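Local coordinates for frutapin (Artocarpus altilis, PDB 5M6O), which probably recognises mannose-type sugars as a jacalin-related lectin of breadfruit, and is captured here with alpha-D-mannopyranose in its carbohydrate site, at residues P95-L100 against D142-H147; K35-S40 against G138-A143. All coordinates share one frame; numbering follows the deposited sequence.

Interaction 1: P95-L100 against D142-H147. With MAN (alpha-D-mannopyranose), chain E.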
ATOM      1  N   PRO A  95     -30.220  12.606   2.118  1.00 20.91           N
ATOM      2  CA  PRO A  95     -30.223  11.402   1.330  1.00 17.75           C
ATOM      3  C   PRO A  95     -29.762  10.201   2.152  1.00 15.58           C
ATOM      4  O   PRO A  95     -28.896  10.393   2.990  1.00 15.72           O
ATOM      5  CB  PRO A  95     -29.196  11.678   0.181  1.00 21.53           C
ATOM      6  CG  PRO A  95     -28.624  12.987   0.492  1.00 22.87           C
ATOM      7  CD  PRO A  95     -29.605  13.686   1.336  1.00 21.94           C
ATOM      8  N   VAL A  96     -30.291   9.029   1.841  1.00 12.59           N
ATOM      9  CA  VAL A  96     -29.971   7.713   2.465  1.00 12.89           C
ATOM     10  C   VAL A  96     -29.643   6.859   1.296  1.00 13.07           C
ATOM     11  O   VAL A  96     -29.835   7.224   0.130  1.00 10.48           O
ATOM     12  CB  VAL A  96     -31.157   7.116   3.292  1.00 12.22           C
ATOM     13  CG1 VAL A  96     -31.463   8.087   4.442  1.00 13.03           C
ATOM     14  CG2 VAL A  96     -32.388   6.784   2.434  1.00 11.52           C
ATOM     15  N   VAL A  97     -29.110   5.678   1.591  1.00 10.97           N
ATOM     16  CA  VAL A  97     -28.749   4.733   0.517  1.00 10.05           C
ATOM     17  C   VAL A  97     -30.076   4.006   0.190  1.00  9.58           C
ATOM     18  O   VAL A  97     -30.642   3.326   1.052  1.00  9.79           O
ATOM     19  CB  VAL A  97     -27.698   3.758   0.993  1.00  9.80           C
ATOM     20  CG1 VAL A  97     -27.483   2.567  -0.020  1.00 11.63           C
ATOM     21  CG2 VAL A  97     -26.455   4.527   1.321  1.00  9.20           C
ATOM     22  N   ARG A  98     -30.538   4.251  -1.019  1.00  9.89           N
ATOM     23  CA  ARG A  98     -31.881   3.752  -1.559  1.00 10.35           C
ATOM     24  C   ARG A  98     -31.759   2.316  -2.159  1.00 10.78           C
ATOM     25  O   ARG A  98     -32.659   1.564  -2.065  1.00 13.24           O
ATOM     26  CB  ARG A  98     -32.504   4.721  -2.553  1.00 12.19           C
ATOM     27  CG  ARG A  98     -32.874   6.061  -1.916  1.00 12.21           C
ATOM     28  CD  ARG A  98     -33.905   5.979  -0.788  1.00 13.73           C
ATOM     29  NE  ARG A  98     -35.071   5.303  -1.303  1.00 16.13           N
ATOM     30  CZ  ARG A  98     -36.114   5.864  -1.941  1.00 18.96           C
ATOM     31  NH1 ARG A  98     -36.187   7.179  -2.215  1.00 22.13           N
ATOM     32  NH2 ARG A  98     -37.099   5.079  -2.363  1.00 20.80           N
ATOM     33  N   SER A  99     -30.600   2.003  -2.711  1.00 14.05           N
ATOM     34  CA  SER A  99     -30.279   0.737  -3.337  1.00 13.58           C
ATOM     35  C   SER A  99     -28.773   0.475  -3.287  1.00 13.17           C
ATOM     36  O   SER A  99     -27.927   1.399  -3.359  1.00 10.78           O
ATOM     37  CB  SER A  99     -30.762   0.753  -4.821  1.00 13.15           C
ATOM     38  OG  SER A  99     -30.542  -0.446  -5.657  1.00 16.90           O
ATOM     39  N   LEU A 100     -28.456  -0.841  -3.373  1.00 14.57           N
ATOM     40  CA  LEU A 100     -27.105  -1.299  -3.491  1.00 14.33           C
ATOM     41  C   LEU A 100     -27.138  -2.492  -4.451  1.00 12.98           C
ATOM     42  O   LEU A 100     -28.109  -3.270  -4.477  1.00 15.44           O
ATOM     43  CB  LEU A 100     -26.605  -1.778  -2.147  1.00 12.80           C
ATOM     44  CG  LEU A 100     -26.023  -0.743  -1.138  1.00 13.95           C
ATOM     45  CD1 LEU A 100     -25.795  -1.343   0.183  1.00 13.46           C
ATOM     46  CD2 LEU A 100     -24.861   0.023  -1.723  1.00 12.12           C
ATOM     47  N   ASP A 142     -27.866   5.495   6.057  1.00 12.42           N
ATOM     48  CA  ASP A 142     -27.704   6.812   5.546  1.00 13.13           C
ATOM     49  C   ASP A 142     -26.528   6.959   4.579  1.00 12.51           C
ATOM     50  O   ASP A 142     -26.586   7.745   3.620  1.00 13.16           O
ATOM     51  CB  ASP A 142     -27.497   7.796   6.698  1.00 14.44           C
ATOM     52  CG  ASP A 142     -28.713   8.033   7.467  1.00 14.92           C
ATOM     53  OD1 ASP A 142     -28.993   7.312   8.419  1.00 17.66           O
ATOM     54  OD2 ASP A 142     -29.427   9.017   7.155  1.00 18.72           O
ATOM     55  N   ALA A 143     -25.403   6.276   4.862  1.00  9.50           N
ATOM     56  CA  ALA A 143     -24.220   6.393   3.992  1.00  9.33           C
ATOM     57  C   ALA A 143     -23.426   5.119   3.960  1.00  8.46           C
ATOM     58  O   ALA A 143     -23.504   4.380   4.965  1.00  7.44           O
ATOM     59  CB  ALA A 143     -23.309   7.593   4.332  1.00  9.55           C
ATOM     60  N   ILE A 144     -22.581   4.991   2.912  1.00  8.59           N
ATOM     61  CA  ILE A 144     -21.624   3.875   2.891  0.50  8.29           C
ATOM     62  C   ILE A 144     -20.363   4.315   2.110  1.00  9.32           C
ATOM     63  O   ILE A 144     -20.387   5.132   1.207  1.00  9.06           O
ATOM     64  CB  ILE A 144     -22.275   2.594   2.270  0.50  7.47           C
ATOM     65  CG1 ILE A 144     -21.502   1.294   2.496  0.50  6.89           C
ATOM     66  CG2 ILE A 144     -22.540   2.756   0.778  0.50  7.43           C
ATOM     67  CD1 ILE A 144     -21.728   0.269   1.421  0.50  6.97           C
ATOM     68  N   GLY A 145     -19.246   3.702   2.500  1.00  9.06           N
ATOM     69  CA  GLY A 145     -17.951   3.960   1.892  1.00 10.17           C
ATOM     70  C   GLY A 145     -17.198   2.613   2.049  1.00  7.88           C
ATOM     71  O   GLY A 145     -17.569   1.717   2.805  1.00  9.13           O
ATOM     72  N   VAL A 146     -16.098   2.562   1.320  1.00 10.27           N
ATOM     73  CA  VAL A 146     -15.250   1.370   1.245  0.50  9.36           C
ATOM     74  C   VAL A 146     -13.768   1.619   1.379  1.00  8.90           C
ATOM     75  O   VAL A 146     -13.121   2.595   0.794  1.00  9.51           O
ATOM     76  CB  VAL A 146     -15.476   0.528  -0.036  0.50  9.86           C
ATOM     77  CG1 VAL A 146     -16.927   0.078  -0.096  0.50 10.64           C
ATOM     78  CG2 VAL A 146     -15.042   1.245  -1.275  0.50 10.34           C
ATOM     79  N   HIS A 147     -13.233   0.777   2.192  1.00  9.46           N
ATOM     80  CA  HIS A 147     -11.807   0.688   2.251  1.00  9.42           C
ATOM     81  C   HIS A 147     -11.265  -0.336   1.276  1.00  9.22           C
ATOM     82  O   HIS A 147     -11.894  -1.377   1.045  1.00  7.93           O
ATOM     83  CB  HIS A 147     -11.453   0.158   3.616  1.00 11.22           C
ATOM     84  CG  HIS A 147     -11.957   1.001   4.737  1.00 13.02           C
ATOM     85  ND1 HIS A 147     -11.453   2.241   4.992  1.00 17.39           N
ATOM     86  CD2 HIS A 147     -12.672   0.681   5.828  1.00 13.04           C
ATOM     87  CE1 HIS A 147     -11.956   2.707   6.113  1.00 14.66           C
ATOM     88  NE2 HIS A 147     -12.739   1.802   6.621  1.00 12.44           N
TER
HETATM   89  C1  MAN E 201     -33.254   8.574  11.922  1.00 22.71           C
HETATM   90  C2  MAN E 201     -32.092   9.469  12.258  1.00 22.94           C
HETATM   91  C3  MAN E 201     -31.735  10.303  11.030  1.00 23.71           C
HETATM   92  C4  MAN E 201     -31.551   9.392   9.797  1.00 19.87           C
HETATM   93  C5  MAN E 201     -32.786   8.437   9.582  1.00 21.05           C
HETATM   94  C6  MAN E 201     -32.463   7.414   8.493  1.00 20.34           C
HETATM   95  O1  MAN E 201     -34.333   9.456  11.572  1.00 31.06           O
HETATM   96  O2  MAN E 201     -31.140   8.521  12.849  1.00 25.68           O
HETATM   97  O3  MAN E 201     -30.628  11.116  11.327  1.00 25.33           O
HETATM   98  O4  MAN E 201     -31.210  10.092   8.602  1.00 19.16           O
HETATM   99  O5  MAN E 201     -33.065   7.679  10.787  1.00 20.90           O
HETATM  100  O6  MAN E 201     -31.392   6.520   8.922  1.00 22.15           O
HETATM  101  O   HOH W   1     -28.889  10.838   5.630  1.00 20.95           O
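Val96 and Asp142 bring the two strands closest, their CA atoms 3.9 Å apart, where the short segments 95-100 and 142-147 pass at 4.7 Å between axes with an angle of 69° between their N-to-C directions. At that steep angle the backbones come together only near the start of each segment: Val96 CA points its hydrogen at Asp142 O, a CH···O contact of 3.6 Å. On the interior side, Val97 reaches over with CG2, which comes up against Ala143 CA and lies 4.3 Å from Ile144 CG2. Three residues further along, Leu100 sets CD2 4.4 Å from that same Ile144 CG2, so one methyl of Ile144 takes two side chains of the same strand. Ile144 also touches Phe133 of strand 127-137, and Leu100 touches Phe121 of strand 119-125. The contact joins two of the three four-stranded antiparallel sheets of the beta-prism fold of jacalin-related lectins, and Asp142 and Ala143 form a classic beta bulge opposite Arg136. On the sugar side, Val96 CG1 lies 3.5 Å from Asp142 OD2, the two side chains crossing at a slant. In Asp142, chi1 of -72° carries the carboxylate to the mannose and chi2 of 89° turns it so that each oxygen meets one hydroxyl. OD1 accepts the hydroxyl O6 of the sugar at 2.6 Å and OD2 accepts O4 at 2.5 Å, a two-pronged grip that fixes the rotation of the carboxylate. A water donates to Pro95 O; its second link, to Asp142 OD2, is unusually short and therefore doubtful.

Interaction 2: K35-S40 against G138-A143. With MAN (alpha-D-mannopyranose), chain E.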
ATOM      1  N   LYS A  35     -36.074  -2.565   1.269  1.00 17.16           N
ATOM      2  CA  LYS A  35     -37.454  -2.488   0.811  1.00 20.56           C
ATOM      3  C   LYS A  35     -37.424  -1.272  -0.096  1.00 21.42           C
ATOM      4  O   LYS A  35     -36.842  -1.354  -1.162  1.00 24.01           O
ATOM      5  CB  LYS A  35     -38.382  -2.410   2.017  1.00 21.65           C
ATOM      6  CG  LYS A  35     -39.867  -2.350   1.668  1.00 23.46           C
ATOM      7  CD  LYS A  35     -40.666  -2.417   2.965  1.00 26.92           C
ATOM      8  CE  LYS A  35     -42.085  -2.858   2.631  1.00 32.05           C
ATOM      9  NZ  LYS A  35     -42.873  -2.808   3.878  1.00 35.18           N
ATOM     10  N   GLU A  36     -37.865  -0.120   0.393  1.00 23.31           N
ATOM     11  CA  GLU A  36     -37.697   1.136  -0.350  1.00 23.14           C
ATOM     12  C   GLU A  36     -36.283   1.671  -0.251  1.00 18.94           C
ATOM     13  O   GLU A  36     -35.886   2.463  -1.069  1.00 18.40           O
ATOM     14  CB  GLU A  36     -38.569   2.270   0.143  1.00 24.97           C
ATOM     15  CG  GLU A  36     -40.059   1.983   0.094  1.00 31.11           C
ATOM     16  CD  GLU A  36     -40.555   1.306   1.386  1.00 38.13           C
ATOM     17  OE1 GLU A  36     -39.711   0.747   2.162  1.00 36.08           O
ATOM     18  OE2 GLU A  36     -41.793   1.314   1.625  1.00 40.20           O
ATOM     19  N   ALA A  37     -35.582   1.317   0.811  1.00 17.23           N
ATOM     20  CA  ALA A  37     -34.215   1.754   0.962  1.00 14.20           C
ATOM     21  C   ALA A  37     -33.428   0.605   1.591  1.00 15.70           C
ATOM     22  O   ALA A  37     -33.967  -0.471   1.780  1.00 15.34           O
ATOM     23  CB  ALA A  37     -34.130   2.980   1.807  1.00 14.03           C
ATOM     24  N   ILE A  38     -32.139   0.847   1.852  1.00 13.22           N
ATOM     25  CA  ILE A  38     -31.350  -0.205   2.563  1.00 11.56           C
ATOM     26  C   ILE A  38     -31.507   0.093   4.047  1.00 10.26           C
ATOM     27  O   ILE A  38     -31.387   1.227   4.480  1.00 11.85           O
ATOM     28  CB  ILE A  38     -29.904  -0.100   2.118  1.00 10.04           C
ATOM     29  CG1 ILE A  38     -29.645  -0.276   0.660  1.00  9.92           C
ATOM     30  CG2 ILE A  38     -29.065  -1.164   2.823  1.00  9.50           C
ATOM     31  CD1 ILE A  38     -30.109  -1.619   0.123  1.00 11.09           C
ATOM     32  N   GLY A  39     -31.762  -0.949   4.837  1.00 11.05           N
ATOM     33  CA  GLY A  39     -31.897  -0.874   6.225  1.00 10.28           C
ATOM     34  C   GLY A  39     -30.669  -1.336   6.985  1.00 11.63           C
ATOM     35  O   GLY A  39     -29.714  -0.558   7.234  1.00 13.08           O
ATOM     36  N   SER A  40     -30.645  -2.642   7.209  1.00 13.93           N
ATOM     37  CA  SER A  40     -29.612  -3.311   7.884  1.00 13.96           C
ATOM     38  C   SER A  40     -28.368  -3.440   6.961  1.00 12.38           C
ATOM     39  O   SER A  40     -28.470  -3.680   5.808  1.00 11.35           O
ATOM     40  CB  SER A  40     -30.117  -4.683   8.309  1.00 16.10           C
ATOM     41  OG  SER A  40     -30.752  -4.622   9.571  1.00 19.94           O
ATOM     42  N   GLY A 138     -29.036   5.102  10.899  1.00 15.47           N
ATOM     43  CA  GLY A 138     -30.002   5.538  11.916  1.00 18.23           C
ATOM     44  C   GLY A 138     -31.072   4.467  11.990  1.00 18.54           C
ATOM     45  O   GLY A 138     -30.811   3.335  12.370  1.00 21.47           O
ATOM     46  N   ASP A 139     -32.280   4.776  11.489  1.00 20.93           N
ATOM     47  CA  ASP A 139     -33.265   3.756  11.062  1.00 24.17           C
ATOM     48  C   ASP A 139     -32.910   3.052   9.796  1.00 20.93           C
ATOM     49  O   ASP A 139     -33.411   1.940   9.539  1.00 25.44           O
ATOM     50  CB  ASP A 139     -34.702   4.338  10.943  1.00 31.42           C
ATOM     51  CG  ASP A 139     -35.212   4.951  12.272  1.00 36.55           C
ATOM     52  OD1 ASP A 139     -34.927   4.397  13.370  1.00 49.58           O
ATOM     53  OD2 ASP A 139     -35.913   5.991  12.212  1.00 46.66           O
ATOM     54  N   LEU A 140     -32.087   3.681   8.951  1.00 17.69           N
ATOM     55  CA  LEU A 140     -31.716   3.178   7.623  1.00 17.74           C
ATOM     56  C   LEU A 140     -30.221   3.381   7.407  1.00 15.36           C
ATOM     57  O   LEU A 140     -29.578   4.046   8.244  1.00 15.27           O
ATOM     58  CB  LEU A 140     -32.371   4.068   6.504  1.00 19.51           C
ATOM     59  CG  LEU A 140     -33.916   4.050   6.383  1.00 22.98           C
ATOM     60  CD1 LEU A 140     -34.335   5.006   5.305  1.00 22.02           C
ATOM     61  CD2 LEU A 140     -34.359   2.647   6.044  1.00 24.72           C
ATOM     62  N   LEU A 141     -29.667   2.773   6.346  1.00 14.23           N
ATOM     63  CA  LEU A 141     -28.295   3.071   5.960  1.00 13.37           C
ATOM     64  C   LEU A 141     -28.276   4.448   5.317  1.00 12.81           C
ATOM     65  O   LEU A 141     -28.691   4.579   4.123  1.00 15.67           O
ATOM     66  CB  LEU A 141     -27.861   2.050   4.943  1.00 12.64           C
ATOM     67  CG  LEU A 141     -26.418   2.080   4.455  1.00 11.08           C
ATOM     68  CD1 LEU A 141     -25.553   1.899   5.643  1.00 11.13           C
ATOM     69  CD2 LEU A 141     -26.161   0.997   3.415  1.00 12.84           C
ATOM     70  N   ASP A 142     -27.866   5.495   6.057  1.00 12.42           N
ATOM     71  CA  ASP A 142     -27.704   6.812   5.546  1.00 13.13           C
ATOM     72  C   ASP A 142     -26.528   6.959   4.579  1.00 12.51           C
ATOM     73  O   ASP A 142     -26.586   7.745   3.620  1.00 13.16           O
ATOM     74  CB  ASP A 142     -27.497   7.796   6.698  1.00 14.44           C
ATOM     75  CG  ASP A 142     -28.713   8.033   7.467  1.00 14.92           C
ATOM     76  OD1 ASP A 142     -28.993   7.312   8.419  1.00 17.66           O
ATOM     77  OD2 ASP A 142     -29.427   9.017   7.155  1.00 18.72           O
ATOM     78  N   ALA A 143     -25.403   6.276   4.862  1.00  9.50           N
ATOM     79  CA  ALA A 143     -24.220   6.393   3.992  1.00  9.33           C
ATOM     80  C   ALA A 143     -23.426   5.119   3.960  1.00  8.46           C
ATOM     81  O   ALA A 143     -23.504   4.380   4.965  1.00  7.44           O
ATOM     82  CB  ALA A 143     -23.309   7.593   4.332  1.00  9.55           C
TER
HETATM   83  C1  MAN E 201     -33.254   8.574  11.922  1.00 22.71           C
HETATM   84  C2  MAN E 201     -32.092   9.469  12.258  1.00 22.94           C
HETATM   85  C3  MAN E 201     -31.735  10.303  11.030  1.00 23.71           C
HETATM   86  C4  MAN E 201     -31.551   9.392   9.797  1.00 19.87           C
HETATM   87  C5  MAN E 201     -32.786   8.437   9.582  1.00 21.05           C
HETATM   88  C6  MAN E 201     -32.463   7.414   8.493  1.00 20.34           C
HETATM   89  O1  MAN E 201     -34.333   9.456  11.572  1.00 31.06           O
HETATM   90  O2  MAN E 201     -31.140   8.521  12.849  1.00 25.68           O
HETATM   91  O3  MAN E 201     -30.628  11.116  11.327  1.00 25.33           O
HETATM   92  O4  MAN E 201     -31.210  10.092   8.602  1.00 19.16           O
HETATM   93  O5  MAN E 201     -33.065   7.679  10.787  1.00 20.90           O
HETATM   94  O6  MAN E 201     -31.392   6.520   8.922  1.00 22.15           O
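Ile38 O receives the amide of Leu141, N to O 3.0 Å and nearly straight at 165°, with the donor tilted 35° out of the carbonyl plane. Gly39 O is a near miss beside this bond, 3.4 Å from Leu141 N but at too poor an angle. The packing here is tight. Leu141 carries CG anti to its backbone N (chi1 -175°), which lays its side chain alongside that of Ile38, both pointing the same way, with Ile38 CG2 3.7 Å from Leu141 CD2. Leu140 leans over the other flank: its CB and CD2 both touch Ile38 O, and its CD1 meets Ala37 CB at 4.0 Å, with Leu61, Tyr63 and Phe87 nearby. Segment 138-143 has the Gly-X-X-X-Asp pattern of the sugar-binding loop in jacalin-type lectins, and the bound mannose lies against it. Asp139 N donates to the ring oxygen O5 of the mannose at 3.1 Å, Leu140 N donates to its O6 at 2.9 Å, and Gly138 CA lies 3.3 Å from its O2. The contact slackens beyond the apolar cluster, where the partly exposed Ser40 and Asp139 start their side chains away from the other segment; Ser40 OG bonds Ser59 N instead.

Interactions 1 and 2 share Asp142 and Ala143 on strand 141-149, and their centres lie 8 Å apart. Strand 95-104 ties them together: Val97 N reaches Leu141 O at 2.8 Å, Val97 is also backbone-bonded to Ile38, and Arg98 NE probably bonds Glu36 O at 3.0 Å. All three sheets of the prism thus meet around Val97. The mannose is gripped from both contacts, by the side-chain carboxylate of Asp142 and by the backbone amides of Asp139 and Leu140, with Gly16 N adding a further bond. Interaction 2 packs the inner side of the sugar-binding loop, while interaction 1 places Val96 against the carboxylate that holds O4 and O6.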